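Local coordinates for protein DnaJ homolog subfamily C member 3 (Mus musculus, PDB 3IEG) that acts as an endoplasmic reticulum co-chaperone in the unfolded protein response, binding misfolded proteins, stimulating an Hsp70-type ATPase and restraining the eIF2-alpha kinase GCN2, at residues 77-82 / 111-116; 141-146 / 154-159. All coordinates share one frame; numbering follows the deposited sequence.

Both contacts belong to the all-helical TPR region of the protein and follow one another along the chain, contact 1 closing before contact 2 opens. Their centres lie about 18 Å apart and their nearest atoms about 7 Å, without touching. Helix 104-132 connects them: near its start it supplies segment 111-116, which meets TPR 3 in contact 1, and farther along L123 packs on F142 and I146 of helix 136-149, the first partner in contact 2. Contact 1, partly buried, centres on a polar bridge; contact 2 is a buried apolar seam between TPR 4 and TPR 5. The groove that binds misfolded proteins lies in the first two repeats, so both contacts lie in later parts of the array.

Contact 1: 77-82 / 111-116; sequences RGHLLL and ESQLVK
The amide of Q113 reaches across to the imidazole of H79, where NE2 donates to ND1 at 2.9 Å. The bond is bent, with an N-H...N angle of 135°: it enters close to the ring plane but leaves well out of the amide plane, the two flat groups being turned 53° apart. With CG beside its own backbone N (chi1 -67°), the Q113 chain bends again at chi2, which lays CG along the ring edge, 3.6 Å from CE1 of H79. The same NE2 donates to a water, 2.9 Å away, that in turn donates to the backbone O of H79, so one amide nitrogen bonds the ring directly and the backbone carbonyl of H79 through water. L82 holds its CG anti to the backbone N and brings CD2 against the amide group, 3.5 Å from NE2 of Q113. On the far side of the imidazole, NE2 of H79 is hydrogen-bonded to E109 OE1, consistent with a ring protonated there and accepting at ND1. Beside this polar bridge between helix 71-84 of TPR 3 and the long helix 104-132 packs helix 87-98: its F94 touches Q113, its L98 touches L114, and its D93 makes a salt bridge with R77.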
loop_
_atom_site.group_PDB
_atom_site.type_symbol
_atom_site.label_atom_id
_atom_site.label_comp_id
_atom_site.label_asym_id
_atom_site.label_seq_id
_atom_site.Cartn_x
_atom_site.Cartn_y
_atom_site.Cartn_z
ATOM N N ARG A 77 11.986 -18.295 -20.763
ATOM C CA ARG A 77 11.724 -16.859 -20.893
ATOM C C ARG A 77 10.244 -16.573 -21.112
ATOM O O ARG A 77 9.700 -15.630 -20.534
ATOM C CB ARG A 77 12.556 -16.228 -22.007
ATOM C CG ARG A 77 12.412 -14.723 -22.033
ATOM C CD ARG A 77 13.337 -14.060 -23.017
ATOM N NE ARG A 77 12.924 -14.339 -24.379
ATOM C CZ ARG A 77 13.557 -13.877 -25.439
ATOM N NH1 ARG A 77 14.623 -13.108 -25.281
ATOM N NH2 ARG A 77 13.124 -14.184 -26.646
ATOM N N GLY A 78 9.603 -17.391 -21.940
ATOM C CA GLY A 78 8.162 -17.331 -22.142
ATOM C C GLY A 78 7.380 -17.386 -20.844
ATOM O O GLY A 78 6.433 -16.628 -20.654
ATOM N N HIS A 79 7.769 -18.276 -19.944
ATOM C CA HIS A 79 7.137 -18.336 -18.627
ATOM C C HIS A 79 7.246 -17.008 -17.868
ATOM O O HIS A 79 6.256 -16.536 -17.303
ATOM C CB HIS A 79 7.715 -19.475 -17.774
ATOM C CG HIS A 79 7.446 -20.842 -18.318
ATOM N ND1 HIS A 79 6.220 -21.211 -18.831
ATOM C CD2 HIS A 79 8.243 -21.928 -18.431
ATOM C CE1 HIS A 79 6.278 -22.463 -19.246
ATOM N NE2 HIS A 79 7.493 -22.924 -19.009
ATOM N N LEU A 80 8.438 -16.416 -17.861
ATOM C CA LEU A 80 8.674 -15.208 -17.081
ATOM C C LEU A 80 7.912 -14.050 -17.683
ATOM O O LEU A 80 7.304 -13.287 -16.950
ATOM C CB LEU A 80 10.180 -14.875 -16.942
ATOM C CG LEU A 80 11.107 -15.925 -16.304
ATOM C CD1 LEU A 80 12.574 -15.478 -16.287
ATOM C CD2 LEU A 80 10.637 -16.270 -14.913
ATOM N N LEU A 81 7.935 -13.937 -19.012
ATOM C CA LEU A 81 7.167 -12.900 -19.726
ATOM C C LEU A 81 5.669 -12.973 -19.441
ATOM O O LEU A 81 5.043 -11.958 -19.151
ATOM C CB LEU A 81 7.414 -12.961 -21.243
ATOM C CG LEU A 81 8.842 -12.682 -21.730
ATOM C CD1 LEU A 81 9.085 -13.197 -23.155
ATOM C CD2 LEU A 81 9.190 -11.208 -21.602
ATOM N N LEU A 82 5.089 -14.165 -19.515
ATOM C CA LEU A 82 3.681 -14.320 -19.168
ATOM C C LEU A 82 3.390 -13.818 -17.751
ATOM O O LEU A 82 2.397 -13.139 -17.527
ATOM C CB LEU A 82 3.245 -15.776 -19.327
ATOM C CG LEU A 82 1.816 -16.174 -18.954
ATOM C CD1 LEU A 82 0.768 -15.329 -19.667
ATOM C CD2 LEU A 82 1.620 -17.631 -19.282
ATOM N N GLU A 111 2.072 -25.225 -25.653
ATOM C CA GLU A 111 0.666 -25.203 -26.086
ATOM C C GLU A 111 -0.239 -24.805 -24.925
ATOM O O GLU A 111 -1.199 -24.043 -25.092
ATOM C CB GLU A 111 0.223 -26.564 -26.647
ATOM C CG GLU A 111 0.925 -26.981 -27.936
ATOM C CD GLU A 111 0.356 -26.337 -29.200
ATOM O OE1 GLU A 111 0.577 -26.912 -30.295
ATOM O OE2 GLU A 111 -0.304 -25.268 -29.116
ATOM N N SER A 112 0.085 -25.331 -23.750
ATOM C CA SER A 112 -0.631 -25.025 -22.526
ATOM C C SER A 112 -0.516 -23.524 -22.185
ATOM O O SER A 112 -1.497 -22.886 -21.768
ATOM C CB SER A 112 -0.081 -25.889 -21.399
ATOM O OG SER A 112 -0.681 -25.561 -20.169
ATOM N N GLN A 113 0.677 -22.964 -22.390
ATOM C CA GLN A 113 0.913 -21.560 -22.107
ATOM C C GLN A 113 0.314 -20.624 -23.168
ATOM O O GLN A 113 0.019 -19.468 -22.870
ATOM C CB GLN A 113 2.406 -21.293 -21.914
ATOM C CG GLN A 113 3.046 -21.935 -20.672
ATOM C CD GLN A 113 2.573 -21.314 -19.375
ATOM O OE1 GLN A 113 1.442 -21.530 -18.946
ATOM N NE2 GLN A 113 3.446 -20.547 -18.730
ATOM N N LEU A 114 0.119 -21.120 -24.390
ATOM C CA LEU A 114 -0.520 -20.326 -25.445
ATOM C C LEU A 114 -2.020 -20.228 -25.262
ATOM O O LEU A 114 -2.623 -19.212 -25.620
ATOM C CB LEU A 114 -0.199 -20.846 -26.855
ATOM C CG LEU A 114 1.137 -20.440 -27.492
ATOM C CD1 LEU A 114 1.276 -21.134 -28.826
ATOM C CD2 LEU A 114 1.305 -18.928 -27.677
ATOM N N VAL A 115 -2.626 -21.280 -24.710
ATOM C CA VAL A 115 -4.053 -21.234 -24.395
ATOM C C VAL A 115 -4.254 -20.170 -23.330
ATOM O O VAL A 115 -5.109 -19.296 -23.479
ATOM C CB VAL A 115 -4.615 -22.594 -23.924
ATOM C CG1 VAL A 115 -6.045 -22.438 -23.376
ATOM C CG2 VAL A 115 -4.584 -23.614 -25.064
ATOM N N LYS A 116 -3.421 -20.220 -22.292
ATOM C CA LYS A 116 -3.549 -19.322 -21.163
ATOM C C LYS A 116 -3.222 -17.859 -21.471
ATOM O O LYS A 116 -3.875 -16.967 -20.938
ATOM C CB LYS A 116 -2.704 -19.807 -19.992
ATOM C CG LYS A 116 -3.252 -19.363 -18.655
ATOM C CD LYS A 116 -2.272 -19.671 -17.551
ATOM C CE LYS A 116 -2.190 -21.175 -17.249
ATOM N NZ LYS A 116 -1.555 -21.405 -15.915
HETATM O O HOH W 1 4.162 -18.531 -16.704
#

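Contact 2: 141-146 / 154-159; sequences TFLDKI and AELREL
L143 is the main bump on segment 141-146, and its CD2 methyl enters the hollow between L156 and L159, one turn apart on the facing helix. The floor of that hollow is partly backbone: CD2 of L143 sits 3.7 Å from the carbonyl O of L156 and 4.0 Å from its CB. L159 forms the other wall, its CD2 lying 3.9 Å from CD2 of L143, with the two side chains at about a right angle. The L143 fork is spread over L159, since its CD1 also comes to 4.1 Å from CD2 of L159. With CG anti to the backbone N (chi1 -178°), L159 presents that one methyl, CD2, to both prongs of the fork. This is the seam between successive tetratricopeptide repeats, helix 136-149 of TPR 4 running against helix 154-166 of TPR 5; the axes of the two short segments approach to 10.2 Å and run antiparallel at 150°. L156 is the answering bump. Its two methyls divide between the residues opposite, CD2 turning to L143 while CD1 meets CG2 of I146 at 3.7 Å, again with the side chains nearly perpendicular. The interface is wholly apolar in its side chains, and no hydrogen bond crosses between the segments. I146 also touches M120 and L123 of helix 104-132. At the border, D144 forms a salt bridge with R160, and D153 OD1 is hydrogen-bonded to the backbone N of L156 at the start of helix 154-166.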
loop_
_atom_site.group_PDB
_atom_site.type_symbol
_atom_site.label_atom_id
_atom_site.label_comp_id
_atom_site.label_asym_id
_atom_site.label_seq_id
_atom_site.Cartn_x
_atom_site.Cartn_y
_atom_site.Cartn_z
ATOM N N THR A 141 -13.048 -6.887 -11.654
ATOM C CA THR A 141 -13.357 -8.301 -11.868
ATOM C C THR A 141 -12.348 -8.916 -12.823
ATOM O O THR A 141 -11.727 -9.927 -12.511
ATOM C CB THR A 141 -14.787 -8.483 -12.406
ATOM O OG1 THR A 141 -15.717 -8.095 -11.390
ATOM C CG2 THR A 141 -15.056 -9.940 -12.796
ATOM N N PHE A 142 -12.166 -8.269 -13.968
ATOM C CA PHE A 142 -11.246 -8.746 -14.981
ATOM C C PHE A 142 -9.811 -8.678 -14.488
ATOM O O PHE A 142 -9.038 -9.606 -14.698
ATOM C CB PHE A 142 -11.404 -7.959 -16.276
ATOM C CG PHE A 142 -12.766 -8.062 -16.895
ATOM C CD1 PHE A 142 -13.523 -6.922 -17.124
ATOM C CD2 PHE A 142 -13.289 -9.291 -17.281
ATOM C CE1 PHE A 142 -14.790 -7.005 -17.720
ATOM C CE2 PHE A 142 -14.554 -9.379 -17.878
ATOM C CZ PHE A 142 -15.298 -8.236 -18.095
ATOM N N LEU A 143 -9.454 -7.595 -13.811
ATOM C CA LEU A 143 -8.084 -7.446 -13.328
ATOM C C LEU A 143 -7.775 -8.472 -12.257
ATOM O O LEU A 143 -6.673 -8.998 -12.207
ATOM C CB LEU A 143 -7.804 -6.022 -12.846
ATOM C CG LEU A 143 -7.798 -4.924 -13.916
ATOM C CD1 LEU A 143 -8.082 -3.582 -13.272
ATOM C CD2 LEU A 143 -6.502 -4.868 -14.708
ATOM N N ASP A 144 -8.757 -8.779 -11.421
ATOM C CA ASP A 144 -8.595 -9.833 -10.423
ATOM C C ASP A 144 -8.132 -11.125 -11.084
ATOM O O ASP A 144 -7.154 -11.727 -10.649
ATOM C CB ASP A 144 -9.899 -10.076 -9.663
ATOM C CG ASP A 144 -10.157 -9.042 -8.581
ATOM O OD1 ASP A 144 -9.199 -8.383 -8.099
ATOM O OD2 ASP A 144 -11.339 -8.897 -8.203
ATOM N N LYS A 145 -8.843 -11.536 -12.136
ATOM C CA LYS A 145 -8.497 -12.727 -12.904
ATOM C C LYS A 145 -7.108 -12.629 -13.528
ATOM O O LYS A 145 -6.288 -13.524 -13.350
ATOM C CB LYS A 145 -9.548 -13.022 -13.987
ATOM C CG LYS A 145 -10.368 -14.308 -13.769
ATOM C CD LYS A 145 -11.714 -14.026 -13.081
ATOM C CE LYS A 145 -12.854 -13.868 -14.104
ATOM N NZ LYS A 145 -14.175 -13.633 -13.436
ATOM N N ILE A 146 -6.840 -11.548 -14.249
ATOM C CA ILE A 146 -5.534 -11.387 -14.867
ATOM C C ILE A 146 -4.420 -11.478 -13.817
ATOM O O ILE A 146 -3.477 -12.258 -13.978
ATOM C CB ILE A 146 -5.429 -10.087 -15.683
ATOM C CG1 ILE A 146 -6.547 -10.033 -16.716
ATOM C CG2 ILE A 146 -4.100 -10.010 -16.417
ATOM C CD1 ILE A 146 -6.888 -8.639 -17.185
ATOM N N ALA A 154 3.131 -4.896 -13.181
ATOM C CA ALA A 154 3.031 -3.729 -12.317
ATOM C C ALA A 154 1.933 -2.776 -12.766
ATOM O O ALA A 154 1.196 -2.261 -11.940
ATOM C CB ALA A 154 4.374 -3.008 -12.217
ATOM N N GLU A 155 1.812 -2.553 -14.071
ATOM C CA GLU A 155 0.901 -1.522 -14.578
ATOM C C GLU A 155 -0.583 -1.898 -14.401
ATOM O O GLU A 155 -1.416 -1.029 -14.127
ATOM C CB GLU A 155 1.191 -1.130 -16.044
ATOM C CG GLU A 155 2.613 -1.417 -16.601
ATOM C CD GLU A 155 3.765 -0.970 -15.702
ATOM O OE1 GLU A 155 3.928 0.245 -15.509
ATOM O OE2 GLU A 155 4.518 -1.847 -15.210
ATOM N N LEU A 156 -0.915 -3.180 -14.549
ATOM C CA LEU A 156 -2.292 -3.636 -14.359
ATOM C C LEU A 156 -2.672 -3.608 -12.893
ATOM O O LEU A 156 -3.821 -3.381 -12.549
ATOM C CB LEU A 156 -2.498 -5.028 -14.943
ATOM C CG LEU A 156 -2.473 -5.117 -16.466
ATOM C CD1 LEU A 156 -3.066 -6.451 -16.903
ATOM C CD2 LEU A 156 -3.227 -3.950 -17.105
ATOM N N ARG A 157 -1.684 -3.849 -12.041
ATOM C CA ARG A 157 -1.777 -3.615 -10.609
ATOM C C ARG A 157 -2.146 -2.165 -10.306
ATOM O O ARG A 157 -3.050 -1.895 -9.524
ATOM C CB ARG A 157 -0.422 -3.895 -9.969
ATOM C CG ARG A 157 -0.481 -4.161 -8.514
ATOM C CD ARG A 157 -0.678 -5.624 -8.332
ATOM N NE ARG A 157 -1.015 -5.932 -6.958
ATOM C CZ ARG A 157 -0.824 -7.121 -6.422
ATOM N NH1 ARG A 157 -0.296 -8.080 -7.167
ATOM N NH2 ARG A 157 -1.157 -7.338 -5.158
ATOM N N GLU A 158 -1.423 -1.237 -10.915
ATOM C CA GLU A 158 -1.697 0.174 -10.720
ATOM C C GLU A 158 -3.047 0.571 -11.298
ATOM O O GLU A 158 -3.714 1.419 -10.725
ATOM C CB GLU A 158 -0.579 1.033 -11.306
ATOM C CG GLU A 158 0.751 0.879 -10.571
ATOM C CD GLU A 158 1.852 1.754 -11.149
ATOM O OE1 GLU A 158 1.945 1.867 -12.387
ATOM O OE2 GLU A 158 2.627 2.339 -10.365
ATOM N N LEU A 159 -3.447 -0.044 -12.411
ATOM C CA LEU A 159 -4.757 0.202 -13.000
ATOM C C LEU A 159 -5.895 -0.249 -12.088
ATOM O O LEU A 159 -6.902 0.445 -11.971
ATOM C CB LEU A 159 -4.891 -0.461 -14.369
ATOM C CG LEU A 159 -6.235 -0.222 -15.095
ATOM C CD1 LEU A 159 -6.321 1.191 -15.650
ATOM C CD2 LEU A 159 -6.439 -1.225 -16.203
#